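Local coordinates for protein lombricine kinase (Urechis caupo, PDB 3JPZ) that probably catalyses the reversible transfer of a phosphoryl group between ATP and the guanidino compound lombricine, as a member of the phosphagen kinase family, at residues Y14-C19 / S51-N57; C58-I62 / A269-N273; A148-L152 / A246-M251. All blocks are in the same frame, centred on the assembly; numbering follows the deposited sequence.

Overall arrangement
Contacts 1 and 2 are neighbours on the same side of the chain's centre, their centres about 14 Å apart, and touch: Ser-51 CB lies 3.2 Å from Gly-60 O, and Cys-19 CB packs on Cys-58 SG. Contact 1 folds the N-terminal part on itself beside the second subunit; contact 2 ties it to the catalytic domain near the nucleotide site, the side chain of Ser-272 about 7 Å from that of Arg-119, an ADP-binding residue, though this chain holds no nucleotide. Contact 3, nested in the loop contact 2 closes, packs the end of helix 135-149 and its following turn on helix 233-252, about 28 Å from contact 2 and 41 Å from contact 1, centre to centre.

Contact 1: Y14-C19 / S51-N57; sequences YANHGC and SVDNFGN. With NO3 (nitrate ion), chain D.
The imidazole of His-17 has the phenyl ring of Phe-55 over one face and backbone carbonyls round its edge. The two rings are inclined to each other by 35°, with centroids 3.9 Å apart, and it is the CE1 corner of the histidine that sits above the phenyl face, displaced toward its rim. In the imidazole plane, NE2 donates a short, nearly straight hydrogen bond to Val-52 O (2.6 Å), while ND1 donates to Ala-15 O (3.0 Å) within its own loop. With both nitrogens donating, the model fits a doubly protonated, probably cationic ring whose rotation is fixed by the two bonds. CG of His-17 lies anti to the carbonyl carbon (chi1 -80°), which carries the ring across to the end of the helix. The phenol of Tyr-14 meets Ser-51 at its edge: in the serine conformer described, one of two modelled, OH donates to Ser-51 OG at 2.7 Å, and that serine oxygen is also bonded to Ile-48 O one helical turn back. The backbones join where Gly-18 N donates to Phe-55 O (2.9 Å). Just past the helix, Asn-54 forms an Asx turn, OD1 taking the N-H of Gly-56, and its ND2 holds a nitrate, probably from the crystallisation liquor. A type II turn from Tyr-14 to His-17 thus docks on the C-terminal end of helix 44-53. Helix 20-24 lies alongside, with Val-21 touching both Tyr-14 and Ser-51, while Val-52 and Phe-55 pack on Asp-197 and Trp-198 of the second subunit.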
loop_
_atom_site.group_PDB
_atom_site.type_symbol
_atom_site.label_atom_id
_atom_site.label_comp_id
_atom_site.label_asym_id
_atom_site.label_seq_id
_atom_site.Cartn_x
_atom_site.Cartn_y
_atom_site.Cartn_z
ATOM N N TYR A 14 -0.501 -19.036 6.542
ATOM C CA TYR A 14 -0.823 -19.219 5.141
ATOM C C TYR A 14 -2.140 -19.969 4.967
ATOM O O TYR A 14 -2.459 -20.420 3.877
ATOM C CB TYR A 14 0.319 -19.933 4.415
ATOM C CG TYR A 14 1.461 -18.994 4.081
ATOM C CD1 TYR A 14 2.702 -19.119 4.686
ATOM C CD2 TYR A 14 1.277 -17.955 3.178
ATOM C CE1 TYR A 14 3.740 -18.246 4.378
ATOM C CE2 TYR A 14 2.307 -17.074 2.871
ATOM C CZ TYR A 14 3.531 -17.222 3.473
ATOM O OH TYR A 14 4.548 -16.334 3.159
ATOM N N ALA A 15 -2.899 -20.096 6.048
ATOM C CA ALA A 15 -4.213 -20.702 5.965
ATOM C C ALA A 15 -5.041 -19.880 4.996
ATOM O O ALA A 15 -5.082 -18.648 5.083
ATOM C CB ALA A 15 -4.877 -20.753 7.339
ATOM N N ASN A 16 -5.662 -20.566 4.045
ATOM C CA ASN A 16 -6.571 -19.929 3.102
ATOM C C ASN A 16 -5.831 -19.046 2.097
ATOM O O ASN A 16 -6.425 -18.177 1.466
ATOM C CB ASN A 16 -7.627 -19.116 3.858
ATOM C CG ASN A 16 -8.453 -19.972 4.807
ATOM O OD1 ASN A 16 -9.244 -20.819 4.377
ATOM N ND2 ASN A 16 -8.277 -19.751 6.106
ATOM N N HIS A 17 -4.529 -19.277 1.963
ATOM C CA HIS A 17 -3.714 -18.571 0.980
ATOM C C HIS A 17 -3.408 -19.481 -0.200
ATOM O O HIS A 17 -2.867 -20.572 -0.027
ATOM C CB HIS A 17 -2.396 -18.109 1.600
ATOM C CG HIS A 17 -2.510 -16.857 2.406
ATOM N ND1 HIS A 17 -3.243 -16.784 3.571
ATOM C CD2 HIS A 17 -1.966 -15.630 2.225
ATOM C CE1 HIS A 17 -3.147 -15.565 4.071
ATOM N NE2 HIS A 17 -2.380 -14.845 3.273
ATOM N N GLY A 18 -3.749 -19.022 -1.399
ATOM C CA GLY A 18 -3.453 -19.759 -2.612
ATOM C C GLY A 18 -2.128 -19.333 -3.218
ATOM O O GLY A 18 -1.840 -19.646 -4.370
ATOM N N CYS A 19 -1.305 -18.637 -2.436
ATOM C CA CYS A 19 -0.004 -18.169 -2.929
ATOM C C CYS A 19 1.014 -19.299 -3.082
ATOM O O CYS A 19 1.101 -20.193 -2.249
ATOM C CB CYS A 19 0.570 -17.100 -1.997
ATOM S SG CYS A 19 0.855 -17.677 -0.309
ATOM N N SER A 51 2.960 -12.292 -0.482
ATOM C CA SER A 51 2.397 -13.629 -0.322
ATOM C C SER A 51 1.491 -13.717 0.904
ATOM O O SER A 51 0.599 -14.558 0.966
ATOM C CB SER A 51 3.514 -14.669 -0.216
ATOM O OG SER A 51 4.131 -14.635 1.057
ATOM N N VAL A 52 1.711 -12.839 1.871
ATOM C CA VAL A 52 0.912 -12.837 3.077
ATOM C C VAL A 52 -0.352 -11.983 2.907
ATOM O O VAL A 52 -1.446 -12.419 3.280
ATOM C CB VAL A 52 1.740 -12.338 4.283
ATOM C CG1 VAL A 52 1.015 -12.628 5.594
ATOM C CG2 VAL A 52 3.113 -12.988 4.282
ATOM N N ASP A 53 -0.200 -10.785 2.338
ATOM C CA ASP A 53 -1.308 -9.835 2.183
ATOM C C ASP A 53 -2.405 -10.356 1.265
ATOM O O ASP A 53 -3.597 -10.136 1.504
ATOM C CB ASP A 53 -0.809 -8.520 1.597
ATOM C CG ASP A 53 0.202 -7.822 2.488
ATOM O OD1 ASP A 53 0.047 -7.861 3.725
ATOM O OD2 ASP A 53 1.151 -7.229 1.944
ATOM N N ASN A 54 -1.981 -11.019 0.198
ATOM C CA ASN A 54 -2.883 -11.488 -0.835
ATOM C C ASN A 54 -3.265 -12.932 -0.547
ATOM O O ASN A 54 -2.401 -13.786 -0.377
ATOM C CB ASN A 54 -2.200 -11.363 -2.204
ATOM C CG ASN A 54 -3.149 -11.627 -3.365
ATOM O OD1 ASN A 54 -4.312 -11.964 -3.167
ATOM N ND2 ASN A 54 -2.646 -11.474 -4.584
ATOM N N PHE A 55 -4.563 -13.196 -0.475
ATOM C CA PHE A 55 -5.046 -14.518 -0.110
ATOM C C PHE A 55 -5.274 -15.406 -1.331
ATOM O O PHE A 55 -5.424 -16.624 -1.203
ATOM C CB PHE A 55 -6.339 -14.404 0.704
ATOM C CG PHE A 55 -6.119 -14.113 2.163
ATOM C CD1 PHE A 55 -5.608 -12.886 2.572
ATOM C CD2 PHE A 55 -6.454 -15.050 3.129
ATOM C CE1 PHE A 55 -5.417 -12.610 3.917
ATOM C CE2 PHE A 55 -6.263 -14.783 4.479
ATOM C CZ PHE A 55 -5.745 -13.554 4.871
ATOM N N GLY A 56 -5.289 -14.799 -2.512
ATOM C CA GLY A 56 -5.603 -15.525 -3.729
ATOM C C GLY A 56 -4.423 -16.138 -4.464
ATOM O O GLY A 56 -3.282 -16.129 -4.001
ATOM N N ASN A 57 -4.734 -16.669 -5.640
ATOM C CA ASN A 57 -3.740 -17.311 -6.483
ATOM C C ASN A 57 -2.705 -16.337 -7.013
ATOM O O ASN A 57 -2.934 -15.601 -7.970
ATOM C CB ASN A 57 -4.425 -18.055 -7.619
ATOM C CG ASN A 57 -5.473 -19.007 -7.114
ATOM O OD1 ASN A 57 -5.300 -19.620 -6.064
ATOM N ND2 ASN A 57 -6.577 -19.127 -7.844
HETATM N N NO3 D . 0.853 -10.856 -5.447
HETATM O O1 NO3 D . -0.069 -9.918 -4.981
HETATM O O2 NO3 D . 1.465 -11.736 -4.546
HETATM O O3 NO3 D . 1.155 -10.915 -6.812
#

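Contact 2: C58-I62 / A269-N273; sequences CIGLI and ACPSN
Ile-59 reaches across with the end of its longer branch, CD1 coming to 3.8 Å from Ser-272 CB. Its CG1 stands anti to the carbonyl carbon (chi1 -58°), and the extended branch (chi2 179°) delivers its terminal methyl across the gap at this end, where the backbones are still well apart. At the other end they close in: the CA atoms of Ile-62 and Cys-270 are 5.0 Å apart. Ile-62 uses the other setting, CG1 anti to the backbone N (chi1 -173°), which lays CG1 against the methyl of Ala-269 at 3.7 Å, with CD1 beside the same methyl. The CA of Ile-62 also makes a CA-H...O contact of 3.5 Å with Ala-269 O. Between these two isoleucines, Leu-61 meets Pro-271 in two ways. Its carbonyl O lies 3.2 Å from the proline CD, and its CD2 methyl approaches the ring carbon CG at 4.2 Å. No hydrogen bond links the two segments, which run roughly antiparallel; bonds to other parts of the chain tether each of them. Ile-59 pairs with Val-21 and Ala-269 with Ala-63 through the backbone, and His-84 NE2 bonds to Pro-271 O. Helix 73-83 flanks the contact, Val-79 and Lys-83 touching Ile-59. This is a buried apolar seam between the small N-terminal domain and the catalytic domain, the two-domain build of phosphagen kinases, and it passes close to the nucleotide site that includes Arg-119.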
loop_
_atom_site.group_PDB
_atom_site.type_symbol
_atom_site.label_atom_id
_atom_site.label_comp_id
_atom_site.label_asym_id
_atom_site.label_seq_id
_atom_site.Cartn_x
_atom_site.Cartn_y
_atom_site.Cartn_z
ATOM N N CYS A 58 -1.554 -16.329 -6.356
ATOM C CA CYS A 58 -0.450 -15.470 -6.761
ATOM C C CYS A 58 0.857 -16.170 -6.457
ATOM O O CYS A 58 0.861 -17.239 -5.857
ATOM C CB CYS A 58 -0.510 -14.143 -6.011
ATOM S SG CYS A 58 -0.369 -14.309 -4.225
ATOM N N ILE A 59 1.968 -15.577 -6.880
ATOM C CA ILE A 59 3.267 -16.092 -6.500
ATOM C C ILE A 59 3.552 -15.608 -5.093
ATOM O O ILE A 59 3.760 -16.397 -4.193
ATOM C CB ILE A 59 4.385 -15.595 -7.423
ATOM C CG1 ILE A 59 4.097 -15.979 -8.875
ATOM C CG2 ILE A 59 5.702 -16.180 -6.981
ATOM C CD1 ILE A 59 5.160 -15.494 -9.849
ATOM N N GLY A 60 3.556 -14.291 -4.921
ATOM C CA GLY A 60 3.713 -13.684 -3.613
ATOM C C GLY A 60 5.154 -13.417 -3.225
ATOM O O GLY A 60 5.430 -12.942 -2.122
ATOM N N LEU A 61 6.077 -13.740 -4.122
ATOM C CA LEU A 61 7.498 -13.559 -3.854
ATOM C C LEU A 61 8.060 -12.456 -4.731
ATOM O O LEU A 61 7.803 -12.414 -5.925
ATOM C CB LEU A 61 8.260 -14.858 -4.112
ATOM C CG LEU A 61 9.764 -14.801 -3.854
ATOM C CD1 LEU A 61 10.023 -14.547 -2.378
ATOM C CD2 LEU A 61 10.446 -16.083 -4.311
ATOM N N ILE A 62 8.848 -11.565 -4.143
ATOM C CA ILE A 62 9.441 -10.484 -4.913
ATOM C C ILE A 62 10.809 -10.101 -4.354
ATOM O O ILE A 62 11.013 -10.060 -3.148
ATOM C CB ILE A 62 8.510 -9.262 -4.950
ATOM C CG1 ILE A 62 9.068 -8.203 -5.902
ATOM C CG2 ILE A 62 8.316 -8.709 -3.545
ATOM C CD1 ILE A 62 8.043 -7.195 -6.374
ATOM N N ALA A 269 12.461 -8.151 -10.383
ATOM C CA ALA A 269 11.990 -8.317 -9.018
ATOM C C ALA A 269 11.024 -9.489 -8.941
ATOM O O ALA A 269 11.051 -10.256 -7.990
ATOM C CB ALA A 269 11.331 -7.046 -8.522
ATOM N N CYS A 270 10.177 -9.636 -9.947
ATOM C CA CYS A 270 9.212 -10.728 -9.942
ATOM C C CYS A 270 9.772 -11.920 -10.695
ATOM O O CYS A 270 10.154 -11.799 -11.858
ATOM C CB CYS A 270 7.894 -10.310 -10.561
ATOM S SG CYS A 270 6.655 -11.651 -10.587
ATOM N N PRO A 271 9.813 -13.082 -10.028
ATOM C CA PRO A 271 10.369 -14.319 -10.584
ATOM C C PRO A 271 9.665 -14.747 -11.866
ATOM O O PRO A 271 10.238 -15.493 -12.654
ATOM C CB PRO A 271 10.125 -15.347 -9.471
ATOM C CG PRO A 271 9.982 -14.536 -8.225
ATOM C CD PRO A 271 9.308 -13.273 -8.658
ATOM N N SER A 272 8.441 -14.273 -12.068
ATOM C CA SER A 272 7.674 -14.633 -13.248
ATOM C C SER A 272 8.370 -14.135 -14.503
ATOM O O SER A 272 8.195 -14.696 -15.575
ATOM C CB SER A 272 6.279 -14.018 -13.175
ATOM O OG SER A 272 6.344 -12.612 -13.328
ATOM N N ASN A 273 9.168 -13.082 -14.357
ATOM C CA ASN A 273 9.736 -12.387 -15.499
ATOM C C ASN A 273 11.209 -12.681 -15.720
ATOM O O ASN A 273 11.886 -11.935 -16.414
ATOM C CB ASN A 273 9.569 -10.875 -15.320
ATOM C CG ASN A 273 8.131 -10.422 -15.456
ATOM O OD1 ASN A 273 7.312 -11.086 -16.092
ATOM N ND2 ASN A 273 7.818 -9.278 -14.855
#

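Contact 3: A148-L152 / A246-M251; sequences ALAGL and AIAEQM
Ala-246 opens the helical side of the contact, pointing its methyl toward the chain that follows helix 135-149, where CB meets Leu-152 CD2 at 3.9 Å. The next residue, Ile-247, is gripped by two leucines: its CG1 is 4.1 Å from Leu-152 CD1, and its CD1 is equally far from Leu-149 CD2. Leu-149 and Ile-247 lie side by side and point the same way, whereas Leu-152 slants across the isoleucine. One turn further on, Gln-250 packs mainly through its aliphatic part. CB rests on the methyl of Ala-148 at 3.7 Å, and CG comes to 3.2 Å from Ala-148 O. A bend at chi2 (-55°) then turns the amide to lie against Gly-151, with NE2 3.6 Å from Gly-151 O. At Met-251 the near part of the chain does the touching, CG against Ala-148 CB at 3.9 Å, before the thioether end leads away toward Ile-124 and Tyr-258. The Ala-148 methyl thus rests on both Gln-250 and Met-251, neighbours on one helix, and its small size lets the backbones draw close. The type I turn from Leu-149 to Leu-152 brings both leucines to the same isoleucine. Leu-149 also packs on Trp-205 of strand 203-207 and Ile-214 of strand 212-216; Leu-152 shares the tryptophan and Ile-247 the isoleucine. Here the end of one helix packs against another helix on the large antiparallel sheet, the layered alpha/beta build of the phosphagen kinase catalytic domain.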
loop_
_atom_site.group_PDB
_atom_site.type_symbol
_atom_site.label_atom_id
_atom_site.label_comp_id
_atom_site.label_asym_id
_atom_site.label_seq_id
_atom_site.Cartn_x
_atom_site.Cartn_y
_atom_site.Cartn_z
ATOM N N ALA A 148 21.859 7.729 -20.466
ATOM C CA ALA A 148 22.283 6.710 -21.416
ATOM C C ALA A 148 21.419 6.794 -22.671
ATOM O O ALA A 148 21.893 6.574 -23.788
ATOM C CB ALA A 148 22.177 5.340 -20.796
ATOM N N LEU A 149 20.150 7.125 -22.473
ATOM C CA LEU A 149 19.202 7.254 -23.571
ATOM C C LEU A 149 19.533 8.464 -24.418
ATOM O O LEU A 149 19.319 8.464 -25.626
ATOM C CB LEU A 149 17.784 7.408 -23.029
ATOM C CG LEU A 149 17.054 6.132 -22.604
ATOM C CD1 LEU A 149 15.768 6.510 -21.902
ATOM C CD2 LEU A 149 16.782 5.224 -23.804
ATOM N N ALA A 150 20.051 9.500 -23.772
ATOM C CA ALA A 150 20.352 10.751 -24.449
ATOM C C ALA A 150 21.488 10.581 -25.449
ATOM O O ALA A 150 21.730 11.461 -26.269
ATOM C CB ALA A 150 20.700 11.825 -23.429
ATOM N N GLY A 151 22.181 9.449 -25.367
ATOM C CA GLY A 151 23.289 9.155 -26.256
ATOM C C GLY A 151 22.896 8.283 -27.431
ATOM O O GLY A 151 23.735 7.915 -28.246
ATOM N N LEU A 152 21.617 7.937 -27.513
ATOM C CA LEU A 152 21.101 7.252 -28.687
ATOM C C LEU A 152 20.902 8.270 -29.797
ATOM O O LEU A 152 20.634 9.442 -29.535
ATOM C CB LEU A 152 19.767 6.563 -28.382
ATOM C CG LEU A 152 19.762 5.558 -27.232
ATOM C CD1 LEU A 152 18.460 4.768 -27.230
ATOM C CD2 LEU A 152 20.950 4.627 -27.333
ATOM N N ALA A 246 22.444 -1.016 -27.265
ATOM C CA ALA A 246 22.915 0.351 -27.417
ATOM C C ALA A 246 22.790 1.110 -26.098
ATOM O O ALA A 246 23.673 1.873 -25.711
ATOM C CB ALA A 246 22.130 1.051 -28.513
ATOM N N ILE A 247 21.679 0.886 -25.412
ATOM C CA ILE A 247 21.429 1.500 -24.123
ATOM C C ILE A 247 22.475 1.030 -23.134
ATOM O O ILE A 247 22.977 1.809 -22.323
ATOM C CB ILE A 247 20.037 1.101 -23.606
ATOM C CG1 ILE A 247 18.949 1.786 -24.435
ATOM C CG2 ILE A 247 19.883 1.452 -22.130
ATOM C CD1 ILE A 247 17.555 1.221 -24.191
ATOM N N ALA A 248 22.795 -0.256 -23.207
ATOM C CA ALA A 248 23.792 -0.847 -22.334
ATOM C C ALA A 248 25.158 -0.220 -22.600
ATOM O O ALA A 248 25.900 0.069 -21.668
ATOM C CB ALA A 248 23.857 -2.347 -22.548
ATOM N N GLU A 249 25.482 -0.009 -23.872
ATOM C CA GLU A 249 26.808 0.472 -24.234
ATOM C C GLU A 249 27.008 1.860 -23.655
ATOM O O GLU A 249 28.076 2.182 -23.137
ATOM C CB GLU A 249 26.991 0.508 -25.751
ATOM C CG GLU A 249 28.397 0.165 -26.209
ATOM C CD GLU A 249 28.636 0.498 -27.670
ATOM O OE1 GLU A 249 27.650 0.647 -28.422
ATOM O OE2 GLU A 249 29.815 0.612 -28.066
ATOM N N GLN A 250 25.970 2.683 -23.743
ATOM C CA GLN A 250 25.993 3.991 -23.109
ATOM C C GLN A 250 26.165 3.835 -21.606
ATOM O O GLN A 250 26.906 4.585 -20.973
ATOM C CB GLN A 250 24.706 4.751 -23.415
ATOM C CG GLN A 250 24.551 5.104 -24.876
ATOM C CD GLN A 250 25.746 5.875 -25.418
ATOM O OE1 GLN A 250 26.373 6.655 -24.703
ATOM N NE2 GLN A 250 26.062 5.660 -26.687
ATOM N N MET A 251 25.485 2.842 -21.047
ATOM C CA MET A 251 25.491 2.610 -19.616
ATOM C C MET A 251 26.883 2.270 -19.105
ATOM O O MET A 251 27.224 2.610 -17.977
ATOM C CB MET A 251 24.507 1.489 -19.259
ATOM C CG MET A 251 23.083 1.971 -19.106
ATOM S SD MET A 251 21.856 0.630 -19.075
ATOM C CE MET A 251 22.514 -0.423 -17.786
#